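Uncharacterized protein (Bordetella bronchiseptica, PDB 4XG0) is of unassigned function itself but belongs to the DUF1537 family of kinases for acid sugars, and probably phosphorylates such a substrate with a nucleotide. Local coordinates at residues V138-P143 against R147-G152; Q151-L154 against R159-T162; S113-A118 against S177-L182; V212-L215 against D219-R222; R225-L230 against A234-S239. All coordinates share one frame; numbering follows the deposited sequence.

Interaction 1 of 5, residues V138-P143 against R147-G152; sequences VCPAFP and RTVRQG
Phe142 and Arg147 face each other as an antiparallel hydrogen-bonded pair, a single bridge with CA atoms 4.8 Å apart. Phe142 N donates to Arg147 O at 2.9 Å, and Arg147 N returns a bond to Phe142 O at 3.1 Å. The pair closes a short loop, residues 143-146, and Phe142 O also accepts from the hydroxyl of Thr145 in it.

Arg147 adds its CB, which lies 4.2 Å from CB of Phe142. Beyond CB the two side chains part. The arginine chain bends at chi2 (91°), which carries the guanidinium group off from 138-143, toward Ser113. Its NE makes a weak hydrogen bond to Ser113 OG, and the side chain comes within about 4 Å (nearest atoms) of a bound citrate. Citrate probably came from the crystallisation liquor, but it may mark a pocket of the sugar-binding N-terminal domain. The segment 138-143 leaves the C-terminal end of strand 135-139, inside the parallel sheet of this domain. Strand 147-150 begins a separate small antiparallel sheet.

Val149 supplies the apolar part. Its CG2, anti to the carbonyl carbon, is the branch turned to the other segment. It meets CD of Pro140 at 3.9 Å, CB of Ala141 and, more loosely, SG of Cys139. Ala141 CB also rests against the backbone, 3.7 Å from Arg147 O. On strand 147-150 itself, Arg150 NE gives Thr148 OG1 a nearly straight bond of 2.9 Å, in the plane of the guanidinium group.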
# COMPACT_ATOMS: atom_id res chain seq x y z
N VAL A 138 7.37 -10.73 -12.19
CA VAL A 138 7.36 -9.84 -13.34
C VAL A 138 5.94 -9.56 -13.80
O VAL A 138 5.19 -10.48 -14.20
CB VAL A 138 8.15 -10.46 -14.50
CG1 VAL A 138 8.18 -9.51 -15.65
CG2 VAL A 138 9.57 -10.78 -14.06
N CYS A 139 5.57 -8.29 -13.76
CA CYS A 139 4.26 -7.88 -14.24
C CYS A 139 4.27 -6.40 -14.65
O CYS A 139 4.02 -5.50 -13.84
CB CYS A 139 3.21 -8.10 -13.17
SG CYS A 139 1.57 -7.49 -13.65
N PRO A 140 4.51 -6.13 -15.93
CA PRO A 140 4.68 -4.72 -16.32
C PRO A 140 3.35 -4.01 -16.63
O PRO A 140 3.33 -2.92 -17.23
CB PRO A 140 5.57 -4.81 -17.57
CG PRO A 140 6.20 -6.16 -17.50
CD PRO A 140 5.12 -7.02 -16.93
N ALA A 141 2.24 -4.62 -16.28
CA ALA A 141 0.93 -4.00 -16.53
C ALA A 141 0.81 -2.59 -15.98
O ALA A 141 1.34 -2.28 -14.90
CB ALA A 141 -0.18 -4.83 -15.92
N PHE A 142 0.04 -1.77 -16.70
CA PHE A 142 -0.24 -0.41 -16.25
C PHE A 142 -1.64 -0.14 -16.73
O PHE A 142 -1.85 0.46 -17.78
CB PHE A 142 0.77 0.56 -16.87
CG PHE A 142 0.92 1.86 -16.12
CD1 PHE A 142 0.02 2.21 -15.13
CD2 PHE A 142 1.96 2.71 -16.41
CE1 PHE A 142 0.18 3.40 -14.41
CE2 PHE A 142 2.12 3.91 -15.69
CZ PHE A 142 1.24 4.23 -14.71
N PRO A 143 -2.62 -0.65 -16.00
CA PRO A 143 -3.97 -0.68 -16.55
C PRO A 143 -4.55 0.69 -16.90
O PRO A 143 -5.33 0.78 -17.85
CB PRO A 143 -4.77 -1.38 -15.46
CG PRO A 143 -3.72 -2.24 -14.74
CD PRO A 143 -2.48 -1.46 -14.78
N ARG A 147 -2.08 -0.93 -20.55
CA ARG A 147 -1.21 -2.10 -20.66
C ARG A 147 -1.65 -3.16 -19.68
O ARG A 147 -1.89 -2.88 -18.51
CB ARG A 147 0.23 -1.71 -20.41
CG ARG A 147 0.88 -0.90 -21.51
CD ARG A 147 0.71 0.58 -21.28
NE ARG A 147 1.53 1.34 -22.21
CZ ARG A 147 1.06 1.99 -23.29
NH1 ARG A 147 1.91 2.61 -24.09
NH2 ARG A 147 -0.24 2.03 -23.56
N THR A 148 -1.80 -4.38 -20.16
CA THR A 148 -2.24 -5.48 -19.34
C THR A 148 -1.36 -6.68 -19.69
O THR A 148 -0.69 -6.66 -20.70
CB THR A 148 -3.71 -5.81 -19.56
OG1 THR A 148 -3.97 -6.14 -20.95
CG2 THR A 148 -4.57 -4.62 -19.15
N VAL A 149 -1.36 -7.67 -18.81
CA VAL A 149 -0.64 -8.92 -19.04
C VAL A 149 -1.69 -10.03 -19.06
O VAL A 149 -2.41 -10.27 -18.06
CB VAL A 149 0.44 -9.18 -17.98
CG1 VAL A 149 1.04 -10.57 -18.16
CG2 VAL A 149 1.54 -8.10 -18.06
N ARG A 150 -1.79 -10.68 -20.22
CA ARG A 150 -2.83 -11.67 -20.51
C ARG A 150 -2.22 -13.00 -20.95
O ARG A 150 -1.63 -13.08 -22.02
CB ARG A 150 -3.73 -11.17 -21.63
CG ARG A 150 -4.37 -9.83 -21.31
CD ARG A 150 -5.46 -9.49 -22.31
NE ARG A 150 -5.78 -8.07 -22.24
CZ ARG A 150 -6.78 -7.48 -22.89
NH1 ARG A 150 -6.96 -6.17 -22.72
NH2 ARG A 150 -7.58 -8.17 -23.70
N GLN A 151 -2.39 -14.03 -20.12
CA GLN A 151 -1.72 -15.31 -20.31
C GLN A 151 -0.23 -15.07 -20.63
O GLN A 151 0.37 -15.73 -21.51
CB GLN A 151 -2.43 -16.13 -21.41
CG GLN A 151 -3.89 -16.41 -21.04
CD GLN A 151 -4.53 -17.52 -21.84
OE1 GLN A 151 -4.68 -17.42 -23.05
NE2 GLN A 151 -4.91 -18.58 -21.16
N GLY A 152 0.33 -14.12 -19.88
CA GLY A 152 1.74 -13.78 -19.94
C GLY A 152 2.13 -12.82 -21.04
O GLY A 152 3.31 -12.43 -21.12

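Interaction 2 of 5, residues Q151-L154 against R159-T162; sequences QGVL and RPVT
Pro160 and Val161 pack on Val153 and Leu154 in a beta hairpin. Its strands, 153-156 and 159-160, belong to the small antiparallel sheet of the sugar-binding N-terminal domain.

Arg159 opens the second segment, and its CB points away from the first. Pro160 follows and touches in two ways. Its ring CB lies 4.0 Å from CG1 of Val153, the methyl anti to the valine backbone N. Its CA makes a CH...O contact of 3.6 Å with Leu154 O.

Val161 comes next, where strand 159-160 gives way to a 3-10 segment. Its N donates to the same Leu154 O at 2.9 Å. The approach is nearly end-on to the carbonyl, with a C=O...N angle of 162°, but the bond is bent at the hydrogen. This oxygen therefore receives both an N-H and a CA-H from consecutive residues.

The Val161 side chain is turned to the same place. CG1 stands between the backbone N and the carbonyl carbon (chi1 61°), which puts it 3.7 Å from Leu154 O. The remaining apolar touch is loose: Leu154 CD1 to Val161 CB, 4.2 Å.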
# COMPACT_ATOMS: atom_id res chain seq x y z
N GLN A 151 -2.39 -14.03 -20.12
CA GLN A 151 -1.72 -15.31 -20.31
C GLN A 151 -0.23 -15.07 -20.63
O GLN A 151 0.37 -15.73 -21.51
CB GLN A 151 -2.43 -16.13 -21.41
CG GLN A 151 -3.89 -16.41 -21.04
CD GLN A 151 -4.53 -17.52 -21.84
OE1 GLN A 151 -4.68 -17.42 -23.05
NE2 GLN A 151 -4.91 -18.58 -21.16
N GLY A 152 0.33 -14.12 -19.88
CA GLY A 152 1.74 -13.78 -19.94
C GLY A 152 2.13 -12.82 -21.04
O GLY A 152 3.31 -12.43 -21.12
N VAL A 153 1.16 -12.41 -21.87
CA VAL A 153 1.42 -11.54 -23.01
C VAL A 153 1.18 -10.08 -22.66
O VAL A 153 0.16 -9.75 -22.10
CB VAL A 153 0.50 -11.89 -24.20
CG1 VAL A 153 0.75 -10.95 -25.36
CG2 VAL A 153 0.72 -13.33 -24.65
N LEU A 154 2.13 -9.21 -22.98
CA LEU A 154 1.93 -7.78 -22.73
C LEU A 154 1.01 -7.24 -23.82
O LEU A 154 1.35 -7.23 -25.01
CB LEU A 154 3.28 -7.05 -22.71
CG LEU A 154 3.34 -5.67 -22.02
CD1 LEU A 154 2.52 -4.63 -22.81
CD2 LEU A 154 2.84 -5.76 -20.56
N ARG A 159 -4.57 -5.46 -28.31
CA ARG A 159 -3.56 -6.18 -29.14
C ARG A 159 -2.26 -6.47 -28.37
O ARG A 159 -1.84 -5.69 -27.55
CB ARG A 159 -3.17 -5.38 -30.38
CG ARG A 159 -4.29 -4.62 -31.05
CD ARG A 159 -3.82 -4.03 -32.38
NE ARG A 159 -2.87 -2.93 -32.20
CZ ARG A 159 -3.14 -1.64 -32.42
NH1 ARG A 159 -2.20 -0.72 -32.21
NH2 ARG A 159 -4.33 -1.26 -32.85
N PRO A 160 -1.60 -7.60 -28.66
CA PRO A 160 -0.24 -7.84 -28.16
C PRO A 160 0.71 -6.73 -28.57
O PRO A 160 0.53 -6.21 -29.66
CB PRO A 160 0.16 -9.13 -28.90
CG PRO A 160 -1.12 -9.84 -29.10
CD PRO A 160 -2.12 -8.75 -29.42
N VAL A 161 1.70 -6.41 -27.75
CA VAL A 161 2.52 -5.23 -27.98
C VAL A 161 3.23 -5.36 -29.35
O VAL A 161 3.36 -4.36 -30.04
CB VAL A 161 3.50 -5.00 -26.84
CG1 VAL A 161 4.45 -6.19 -26.69
CG2 VAL A 161 4.25 -3.70 -27.03
N THR A 162 3.63 -6.58 -29.74
CA THR A 162 4.28 -6.79 -31.04
C THR A 162 3.40 -6.47 -32.26
O THR A 162 3.89 -6.49 -33.38
CB THR A 162 4.84 -8.26 -31.20
OG1 THR A 162 3.87 -9.22 -30.77
CG2 THR A 162 6.13 -8.45 -30.41

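Interaction 3 of 5, residues S113-A118 against S177-L182; sequences STLRGA and SHIPTL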
# COMPACT_ATOMS: atom_id res chain seq x y z
N SER A 113 6.46 -0.43 -19.43
CA SER A 113 5.25 -1.25 -19.54
C SER A 113 5.24 -2.02 -20.83
O SER A 113 4.63 -3.08 -20.88
CB SER A 113 3.96 -0.42 -19.46
OG SER A 113 3.88 0.51 -20.50
N THR A 114 5.86 -1.46 -21.87
CA THR A 114 5.87 -2.14 -23.16
C THR A 114 7.17 -2.89 -23.48
O THR A 114 7.44 -3.18 -24.65
CB THR A 114 5.46 -1.19 -24.32
OG1 THR A 114 6.17 0.05 -24.23
CG2 THR A 114 3.96 -0.95 -24.30
N LEU A 115 7.93 -3.24 -22.44
CA LEU A 115 9.05 -4.20 -22.56
C LEU A 115 10.30 -3.73 -23.29
O LEU A 115 11.17 -4.55 -23.54
CB LEU A 115 8.59 -5.49 -23.27
CG LEU A 115 7.25 -6.05 -22.83
CD1 LEU A 115 6.95 -7.35 -23.59
CD2 LEU A 115 7.20 -6.30 -21.32
N ARG A 116 10.39 -2.44 -23.65
CA ARG A 116 11.54 -1.97 -24.39
C ARG A 116 12.73 -1.98 -23.46
O ARG A 116 12.64 -1.53 -22.31
CB ARG A 116 11.32 -0.57 -24.97
CG ARG A 116 10.27 -0.52 -26.06
CD ARG A 116 9.87 0.90 -26.40
NE ARG A 116 9.18 1.56 -25.29
CZ ARG A 116 8.84 2.85 -25.25
NH1 ARG A 116 9.14 3.65 -26.27
NH2 ARG A 116 8.20 3.35 -24.20
N GLY A 117 13.84 -2.52 -23.95
CA GLY A 117 15.07 -2.61 -23.20
C GLY A 117 15.71 -3.99 -23.30
O GLY A 117 15.19 -4.87 -23.98
N ALA A 118 16.85 -4.15 -22.61
CA ALA A 118 17.50 -5.44 -22.43
C ALA A 118 16.79 -6.21 -21.32
O ALA A 118 17.35 -6.45 -20.24
CB ALA A 118 18.97 -5.26 -22.10
N SER A 177 6.23 -10.61 -27.38
CA SER A 177 5.18 -10.05 -26.51
C SER A 177 4.89 -11.00 -25.35
O SER A 177 4.34 -10.61 -24.35
CB SER A 177 3.87 -9.93 -27.31
OG SER A 177 4.00 -9.14 -28.47
N HIS A 178 5.23 -12.28 -25.53
CA HIS A 178 4.90 -13.30 -24.54
C HIS A 178 6.02 -13.34 -23.53
O HIS A 178 7.12 -13.86 -23.82
CB HIS A 178 4.71 -14.67 -25.23
CG HIS A 178 4.14 -15.72 -24.32
ND1 HIS A 178 4.83 -16.85 -23.98
CD2 HIS A 178 2.99 -15.74 -23.61
CE1 HIS A 178 4.10 -17.57 -23.14
NE2 HIS A 178 2.98 -16.91 -22.90
N ILE A 179 5.79 -12.73 -22.36
CA ILE A 179 6.91 -12.44 -21.48
C ILE A 179 7.58 -13.73 -21.01
O ILE A 179 8.80 -13.79 -20.92
CB ILE A 179 6.49 -11.52 -20.30
CG1 ILE A 179 5.79 -10.28 -20.86
CG2 ILE A 179 7.73 -11.16 -19.50
CD1 ILE A 179 5.09 -9.41 -19.81
N PRO A 180 6.80 -14.80 -20.76
CA PRO A 180 7.41 -16.07 -20.34
C PRO A 180 8.38 -16.65 -21.38
O PRO A 180 9.39 -17.25 -21.03
CB PRO A 180 6.20 -16.98 -20.12
CG PRO A 180 5.06 -16.04 -19.84
CD PRO A 180 5.33 -14.83 -20.67
N THR A 181 8.09 -16.45 -22.66
CA THR A 181 9.01 -16.83 -23.72
C THR A 181 10.24 -15.91 -23.72
O THR A 181 11.37 -16.37 -23.77
CB THR A 181 8.29 -16.78 -25.06
OG1 THR A 181 7.24 -17.74 -25.06
CG2 THR A 181 9.24 -17.10 -26.21
N LEU A 182 10.00 -14.60 -23.61
CA LEU A 182 11.08 -13.60 -23.56
C LEU A 182 12.07 -13.94 -22.46
O LEU A 182 13.29 -13.88 -22.66
CB LEU A 182 10.49 -12.19 -23.37
CG LEU A 182 11.42 -10.97 -23.35
CD1 LEU A 182 12.21 -10.85 -24.64
CD2 LEU A 182 10.57 -9.72 -23.11
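Leu115 reaches across to Ile179 and Leu182, joining a loop to the start of a helix in the sugar-binding N-terminal domain. The loop follows strand 106-110 of the parallel sheet and leads into helix 119-130. The other partner is the first turn of helix 179-183, with His178 at its N-cap position.

The apolar contacts carry the interaction. Leu115 CD2 meets Ile179 CD1 at 4.1 Å, and Leu115 CD1 lies 4.2 Å from Ile179 CG1. The isoleucine CG1 is anti to its carbonyl carbon (chi1 -53°), and with chi2 extended the CD1 methyl comes close to the loop. On the helix, Leu182 offers CD2 to Leu115 CD1 at a loose 4.4 Å. Ile179 and Leu182 also touch Phe119 of helix 119-130, and Leu115 touches Leu154, so the leucine lies in a larger apolar cluster.

Polar groups contribute little across the contact. Ser177 O is only brushed by Leu115 CD1, at 4.2 Å, while Ser177 OG receives a bond from Thr162 N. Ser113, on the same loop, makes a hydrogen bond to a bound citrate, probably from the crystallisation liquor.

Hydrogen bonds within 177-182 build the helix start. Leu182 N donates to His178 O at 3.0 Å. The His178 ring lies over Pro180, whose CD stands above the ring centre. At the ring edge and in its plane, His178 ND1 is hydrogen-bonded to Thr181 OG1 at 2.8 Å.

Interaction 4 of 5, residues V212-L215 against D219-R222; sequences VDAL and DVQR
Asp219 reaches from helix 217-230 to the backbone of Leu215 and lays its CB on Ala214. The contact lies at a strand-to-helix turn of the parallel sheet domain, where the loop after strand 209-212 enters the helix.

Asp219 has its CG anti to the carbonyl carbon (chi1 -78°), a conformation that brings the carboxylate to the loop. OD2 accepts from Leu215 N at 2.8 Å. The bond is almost straight, 169° at the hydrogen, and uses the anti lone pair, the one away from OD1. Leu215 CB sits beside the same oxygen. Beyond CB the leucine chain heads toward strand 147-150, touching Thr148 and Arg150.

Ala214 has its small CB between two helix residues. Asp219 CB is 3.8 Å from it, and CG2 of Val220 is also 3.8 Å away. That methyl is the valine branch beside the backbone N. Val220 also packs on Pro143 and on helix 240-252, so this side of the turn is buried.

The second carboxylate oxygen has a partner one helical turn on. Arg222 NH1 forms a salt bridge with Asp219 OD1 at 3.0 Å. Both oxygens of Asp219 are thus held, which should limit rotation of the group and probably favours its charged form. The arginine NH1 meets OD1 on its anti side, 35° out of the carboxylate plane.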
# COMPACT_ATOMS: atom_id res chain seq x y z
N VAL A 212 3.23 -12.77 -13.85
CA VAL A 212 1.87 -12.78 -13.32
C VAL A 212 0.95 -11.86 -14.12
O VAL A 212 1.28 -10.73 -14.46
CB VAL A 212 1.85 -12.39 -11.81
CG1 VAL A 212 0.42 -12.43 -11.27
CG2 VAL A 212 2.79 -13.30 -11.01
N ASP A 213 -0.21 -12.39 -14.48
CA ASP A 213 -1.17 -11.67 -15.25
C ASP A 213 -1.73 -10.54 -14.42
O ASP A 213 -1.76 -10.60 -13.17
CB ASP A 213 -2.32 -12.60 -15.66
CG ASP A 213 -2.10 -13.28 -16.97
OD1 ASP A 213 -0.95 -13.38 -17.45
OD2 ASP A 213 -3.13 -13.75 -17.53
N ALA A 214 -2.20 -9.53 -15.12
CA ALA A 214 -3.02 -8.49 -14.49
C ALA A 214 -3.80 -7.78 -15.57
O ALA A 214 -3.22 -7.26 -16.52
CB ALA A 214 -2.14 -7.50 -13.76
N LEU A 215 -5.12 -7.72 -15.41
CA LEU A 215 -5.97 -6.96 -16.33
C LEU A 215 -6.32 -5.55 -15.80
O LEU A 215 -6.62 -4.62 -16.58
CB LEU A 215 -7.25 -7.74 -16.53
CG LEU A 215 -8.06 -7.44 -17.78
CD1 LEU A 215 -7.23 -7.69 -19.04
CD2 LEU A 215 -9.28 -8.34 -17.76
N ASP A 219 -6.18 -6.39 -9.88
CA ASP A 219 -5.29 -7.52 -10.10
C ASP A 219 -3.89 -7.13 -9.67
O ASP A 219 -3.18 -7.92 -9.07
CB ASP A 219 -5.22 -7.90 -11.57
CG ASP A 219 -6.43 -8.69 -12.05
OD1 ASP A 219 -7.25 -9.20 -11.26
OD2 ASP A 219 -6.54 -8.84 -13.28
N VAL A 220 -3.50 -5.90 -9.99
CA VAL A 220 -2.19 -5.40 -9.60
C VAL A 220 -2.08 -5.30 -8.08
O VAL A 220 -1.03 -5.65 -7.48
CB VAL A 220 -1.86 -4.07 -10.26
CG1 VAL A 220 -0.49 -3.59 -9.81
CG2 VAL A 220 -1.85 -4.23 -11.80
N GLN A 221 -3.15 -4.85 -7.43
CA GLN A 221 -3.11 -4.73 -5.97
C GLN A 221 -3.00 -6.10 -5.28
O GLN A 221 -2.25 -6.26 -4.27
CB GLN A 221 -4.35 -4.00 -5.45
CG GLN A 221 -4.46 -3.93 -3.90
CD GLN A 221 -5.73 -3.25 -3.46
OE1 GLN A 221 -6.83 -3.79 -3.65
NE2 GLN A 221 -5.60 -2.07 -2.87
N ARG A 222 -3.75 -7.08 -5.80
CA ARG A 222 -3.67 -8.44 -5.28
C ARG A 222 -2.25 -8.95 -5.41
O ARG A 222 -1.74 -9.62 -4.51
CB ARG A 222 -4.62 -9.39 -6.05
CG ARG A 222 -4.62 -10.81 -5.56
CD ARG A 222 -5.68 -11.68 -6.27
NE ARG A 222 -6.94 -10.95 -6.44
CZ ARG A 222 -7.48 -10.60 -7.62
NH1 ARG A 222 -6.92 -10.93 -8.78
NH2 ARG A 222 -8.62 -9.92 -7.62

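Interaction 5 of 5, residues R225-L230 against A234-S239; sequences RAIGVL and AVPVGS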
# COMPACT_ATOMS: atom_id res chain seq x y z
N ARG A 225 0.00 -7.25 -2.85
CA ARG A 225 -0.20 -7.86 -1.54
C ARG A 225 0.50 -9.21 -1.41
O ARG A 225 1.13 -9.50 -0.37
CB ARG A 225 -1.70 -7.99 -1.25
CG ARG A 225 -2.35 -6.63 -1.08
CD ARG A 225 -3.84 -6.71 -0.80
NE ARG A 225 -4.32 -5.40 -0.35
CZ ARG A 225 -5.60 -5.03 -0.25
NH1 ARG A 225 -6.59 -5.86 -0.59
NH2 ARG A 225 -5.89 -3.81 0.19
N ALA A 226 0.39 -10.06 -2.43
CA ALA A 226 1.10 -11.32 -2.46
C ALA A 226 2.59 -11.11 -2.34
O ALA A 226 3.27 -11.82 -1.62
CB ALA A 226 0.78 -12.11 -3.73
N ILE A 227 3.10 -10.16 -3.11
CA ILE A 227 4.50 -9.79 -3.03
C ILE A 227 4.85 -9.36 -1.60
O ILE A 227 5.87 -9.75 -1.06
CB ILE A 227 4.84 -8.68 -4.04
CG1 ILE A 227 4.93 -9.30 -5.45
CG2 ILE A 227 6.16 -8.00 -3.70
CD1 ILE A 227 4.88 -8.32 -6.53
N GLY A 228 3.99 -8.57 -0.96
CA GLY A 228 4.23 -8.18 0.42
C GLY A 228 4.39 -9.38 1.33
O GLY A 228 5.31 -9.43 2.14
N VAL A 229 3.47 -10.33 1.22
CA VAL A 229 3.51 -11.56 2.00
C VAL A 229 4.84 -12.28 1.83
O VAL A 229 5.36 -12.84 2.79
CB VAL A 229 2.35 -12.50 1.61
CG1 VAL A 229 2.55 -13.88 2.21
CG2 VAL A 229 1.02 -11.89 2.05
N LEU A 230 5.37 -12.29 0.60
CA LEU A 230 6.64 -12.98 0.34
C LEU A 230 7.85 -12.25 0.90
O LEU A 230 8.92 -12.84 1.02
CB LEU A 230 6.85 -13.23 -1.16
CG LEU A 230 5.94 -14.26 -1.85
CD1 LEU A 230 6.08 -14.14 -3.35
CD2 LEU A 230 6.22 -15.68 -1.39
N ALA A 234 11.12 -11.30 -2.46
CA ALA A 234 10.30 -11.02 -3.64
C ALA A 234 10.68 -9.72 -4.30
O ALA A 234 10.45 -8.64 -3.74
CB ALA A 234 8.85 -10.99 -3.27
N VAL A 235 11.20 -9.82 -5.52
CA VAL A 235 11.64 -8.67 -6.28
C VAL A 235 10.64 -8.32 -7.38
O VAL A 235 10.70 -8.87 -8.49
CB VAL A 235 13.00 -8.91 -6.96
CG1 VAL A 235 13.40 -7.67 -7.75
CG2 VAL A 235 14.11 -9.28 -5.93
N PRO A 236 9.70 -7.42 -7.09
CA PRO A 236 8.81 -7.02 -8.18
C PRO A 236 9.54 -6.32 -9.32
O PRO A 236 10.43 -5.49 -9.12
CB PRO A 236 7.83 -6.08 -7.50
CG PRO A 236 8.52 -5.61 -6.28
CD PRO A 236 9.40 -6.70 -5.84
N VAL A 237 9.11 -6.66 -10.52
CA VAL A 237 9.60 -6.06 -11.75
C VAL A 237 8.38 -5.57 -12.48
O VAL A 237 7.56 -6.37 -12.97
CB VAL A 237 10.32 -7.05 -12.64
CG1 VAL A 237 10.84 -6.37 -13.92
CG2 VAL A 237 11.44 -7.77 -11.88
N GLY A 238 8.22 -4.25 -12.55
CA GLY A 238 6.99 -3.71 -13.08
C GLY A 238 7.17 -2.32 -13.63
O GLY A 238 8.26 -1.76 -13.59
N SER A 239 6.10 -1.78 -14.18
CA SER A 239 6.13 -0.43 -14.66
C SER A 239 5.54 0.46 -13.61
O SER A 239 5.47 0.12 -12.41
CB SER A 239 5.31 -0.31 -15.93
OG SER A 239 3.94 -0.57 -15.65
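Ile227 carries CG1 anti to its carbonyl carbon (chi1 -76°), and chi2 is extended at 164°, which takes CD1 from the helix to the ring of Pro236. Leu230 starts the same way and brings its CB and CD1 to Ala234.

Both branches of Ile227 take part. CD1 lies 3.8 Å from Pro236 CB. CG2, anti to the backbone N, is 4.1 Å from Pro236 CD and 4.0 Å from Ala234 CB. The isoleucine thus spans the two strand residues that face the helix, and the proline ring lies across its end.

Ala234 CB is touched from two successive contact positions of the helix. Leu230 CB is 3.7 Å away, and the backbone oxygen Ile227 O lies at 3.9 Å. Leu230 CD1 is slightly farther, at 4.2 Å. These contacts are apolar or plain van der Waals approaches. On the strand, Val235 and Val237 turn away and pack on helix 119-130. Leu246 of helix 240-252 also meets Ile227 and Pro236.

The axes of the two short segments run 152° apart in direction and approach to 8.2 Å. Strand 234-238 lies inside the parallel sheet, between strands 106-110 and 135-139. Helix 217-230 links parallel strands 209-212 and 234-238, which have strand 135-139 between them: a beta-alpha-beta crossover, as in Rossmann-like alpha/beta sandwiches.

All five contacts lie in the sugar-binding N-terminal domain. Interactions 1, 3 and 5 are buried; interactions 2 and 4 are only partly so. Interactions 1 and 2 share Gln151 and Gly152. Interaction 2 lies within the small antiparallel sheet, and interaction 1 joins the parallel sheet to it; both pair backbone bonds with apolar touches. Interactions 4 and 5 use successive parts of helix 217-230: the first ties its start to a loop by a carboxylate, the second packs its end on the sheet by apolar groups alone. Interaction 3, also apolar, closes a long stretch of chain in which 1 and 2 are nested. Asp213 of interaction 4 binds the turn at Gln151 and Gly152, and Ser239 of interaction 5 binds Pro140 of interaction 1.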